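Virulent strain associated lipoprotein (Borreliella spielmanii A14S, PDB 6FZZ) is an outer surface lipoprotein of the PFam54 family, seen here without its N-terminal part, that probably binds glutathione as its Borrelia burgdorferi relative does. Local coordinates at residues 20-25 against 142-147. Numbering follows the deposited sequence.
Sequences NDLRNL and ENLKNL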
loop_
_atom_site.group_PDB
_atom_site.type_symbol
_atom_site.label_atom_id
_atom_site.label_comp_id
_atom_site.label_asym_id
_atom_site.label_seq_id
_atom_site.Cartn_x
_atom_site.Cartn_y
_atom_site.Cartn_z
ATOM N N ASN A 20 -4.263 -3.458 25.330
ATOM C CA ASN A 20 -4.266 -4.777 24.715
ATOM C C ASN A 20 -4.629 -4.689 23.238
ATOM O O ASN A 20 -3.988 -5.315 22.411
ATOM C CB ASN A 20 -5.208 -5.736 25.488
ATOM C CG ASN A 20 -4.613 -6.178 26.809
ATOM O OD1 ASN A 20 -3.425 -6.243 26.941
ATOM N ND2 ASN A 20 -5.414 -6.476 27.761
ATOM N N ASP A 21 -5.674 -3.930 22.894
ATOM C CA ASP A 21 -6.145 -3.931 21.509
ATOM C C ASP A 21 -5.043 -3.307 20.563
ATOM O O ASP A 21 -4.825 -3.653 19.423
ATOM C CB ASP A 21 -7.346 -3.023 21.397
ATOM C CG ASP A 21 -8.596 -3.609 21.955
ATOM O OD1 ASP A 21 -8.738 -4.867 22.073
ATOM O OD2 ASP A 21 -9.462 -2.761 22.237
ATOM N N LEU A 22 -4.362 -2.354 21.121
ATOM C CA LEU A 22 -3.372 -1.591 20.397
ATOM C C LEU A 22 -2.094 -2.401 20.214
ATOM O O LEU A 22 -1.528 -2.447 19.106
ATOM C CB LEU A 22 -3.219 -0.305 21.183
ATOM C CG LEU A 22 -2.763 1.003 20.616
ATOM C CD1 LEU A 22 -3.160 1.249 19.167
ATOM C CD2 LEU A 22 -3.261 2.080 21.569
ATOM N N ARG A 23 -1.688 -3.164 21.236
ATOM C CA ARG A 23 -0.606 -4.112 21.014
ATOM C C ARG A 23 -0.979 -5.141 20.030
ATOM O O ARG A 23 -0.165 -5.516 19.208
ATOM C CB ARG A 23 -0.099 -4.829 22.304
ATOM C CG ARG A 23 0.753 -3.959 23.153
ATOM C CD ARG A 23 1.068 -4.594 24.522
ATOM N NE ARG A 23 1.837 -3.542 25.054
ATOM C CZ ARG A 23 1.618 -2.851 26.151
ATOM N NH1 ARG A 23 0.747 -3.219 27.092
ATOM N NH2 ARG A 23 2.424 -1.827 26.340
ATOM N N ASN A 24 -2.189 -5.646 20.103
ATOM C CA ASN A 24 -2.628 -6.610 19.105
ATOM C C ASN A 24 -2.559 -6.045 17.684
ATOM O O ASN A 24 -2.103 -6.713 16.750
ATOM C CB ASN A 24 -4.062 -7.090 19.412
ATOM C CG ASN A 24 -4.047 -8.251 20.373
ATOM O OD1 ASN A 24 -3.540 -9.327 20.037
ATOM N ND2 ASN A 24 -4.486 -8.026 21.585
ATOM N N LEU A 25 -3.077 -4.851 17.499
ATOM C CA LEU A 25 -3.033 -4.215 16.150
ATOM C C LEU A 25 -1.593 -4.031 15.606
ATOM O O LEU A 25 -1.288 -4.323 14.444
ATOM C CB LEU A 25 -3.708 -2.847 16.232
ATOM C CG LEU A 25 -5.228 -2.855 16.248
ATOM C CD1 LEU A 25 -5.800 -1.526 16.790
ATOM C CD2 LEU A 25 -5.703 -3.120 14.806
ATOM N N GLU A 142 -6.910 6.006 23.175
ATOM C CA GLU A 142 -8.104 5.972 22.377
ATOM C C GLU A 142 -7.907 6.637 20.980
ATOM O O GLU A 142 -8.305 6.113 19.937
ATOM C CB GLU A 142 -9.200 6.680 23.108
ATOM C CG GLU A 142 -10.539 6.459 22.474
ATOM C CD GLU A 142 -11.651 6.581 23.500
ATOM O OE1 GLU A 142 -11.367 7.072 24.622
ATOM O OE2 GLU A 142 -12.796 6.176 23.178
ATOM N N ASN A 143 -7.254 7.783 20.991
ATOM C CA ASN A 143 -6.995 8.529 19.772
ATOM C C ASN A 143 -6.048 7.727 18.869
ATOM O O ASN A 143 -6.352 7.523 17.694
ATOM C CB ASN A 143 -6.433 9.904 20.140
ATOM C CG ASN A 143 -6.385 10.834 18.972
ATOM O OD1 ASN A 143 -7.357 10.998 18.243
ATOM N ND2 ASN A 143 -5.247 11.442 18.776
ATOM N N LEU A 144 -4.985 7.202 19.460
ATOM C CA LEU A 144 -4.000 6.433 18.760
ATOM C C LEU A 144 -4.620 5.208 18.108
ATOM O O LEU A 144 -4.315 4.883 16.931
ATOM C CB LEU A 144 -2.823 6.059 19.678
ATOM C CG LEU A 144 -1.750 5.121 19.164
ATOM C CD1 LEU A 144 -1.101 5.659 17.897
ATOM C CD2 LEU A 144 -0.675 4.850 20.236
ATOM N N LYS A 145 -5.476 4.523 18.864
ATOM C CA LYS A 145 -6.138 3.363 18.324
ATOM C C LYS A 145 -7.041 3.733 17.145
ATOM O O LYS A 145 -7.017 3.080 16.141
ATOM C CB LYS A 145 -6.931 2.614 19.391
ATOM C CG LYS A 145 -7.728 1.404 18.823
ATOM C CD LYS A 145 -8.813 0.987 19.811
ATOM C CE LYS A 145 -9.399 -0.398 19.545
ATOM N NZ LYS A 145 -10.525 -0.248 18.607
ATOM N N ASN A 146 -7.868 4.744 17.291
ATOM C CA ASN A 146 -8.738 5.156 16.229
ATOM C C ASN A 146 -7.926 5.633 14.990
ATOM O O ASN A 146 -8.330 5.335 13.884
ATOM C CB ASN A 146 -9.635 6.294 16.694
ATOM C CG ASN A 146 -10.652 5.858 17.762
ATOM O OD1 ASN A 146 -11.039 4.684 17.870
ATOM N ND2 ASN A 146 -11.090 6.816 18.552
ATOM N N LEU A 147 -6.840 6.382 15.187
ATOM C CA LEU A 147 -5.996 6.856 14.051
ATOM C C LEU A 147 -5.369 5.665 13.295
ATOM O O LEU A 147 -5.416 5.563 12.076
ATOM C CB LEU A 147 -4.943 7.819 14.529
ATOM C CG LEU A 147 -5.437 9.195 15.020
ATOM C CD1 LEU A 147 -4.307 9.919 15.691
ATOM C CD2 LEU A 147 -5.929 10.059 13.891
#
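Leu22 meets Leu144 and Lys145 where segments 20-25 and 142-147 run in roughly the same direction, their axes 34° apart and 10.1 Å from each other at closest approach. The backbones are nearest at Leu22 and Lys145, whose CA atoms lie 6.0 Å apart. With its CG anti to the backbone N (chi1 -154°), Leu22 turns both methyls to the other helix. Leu22 CD1 lies over the backbone, 3.7 Å from Lys145 CA, and beside Leu144 CG, while Leu22 CD2 lies 4.0 Å from Leu144 CD2, the two leucine side chains crossing at about a right angle. A branched, wholly apolar residue suits this buried place, since one methyl can cover the helix surface and the other packs against the leucine of the next helix; Leu144, equally apolar and buried, offers it a matching branch.

Lys145 forms the outer wall of the contact with its aliphatic chain. Lys145 CG passes 4.1 Å from Leu25 CD1, an apolar branch suited to methylenes, and farther out Lys145 CE lies 3.6 Å from Asp21 OD2. A bend at chi4 (-88°) places Lys145 NZ 4.5 Å from Asp21 OD2, too far for a salt bridge, although the opposite charges should still attract. Each charge has a partner on its own helix instead: Asp21, a short carboxylate fitting this partly exposed edge, pairs with Lys17, one turn back. Lysine serves twice, its methylenes extending the apolar surface and its ammonium group reaching Glu149, one turn on, at the more exposed edge.

The contact joins helix 15-41, predicted to form a coiled coil, to the early turns of helix 138-170 within this all-helical protein. Leu25 carries the packing onward to Phe148 and Leu152, Leu22 also touches Leu141, and Leu144 reaches Ile208 of helix 180-209, linking the pair to a third helix.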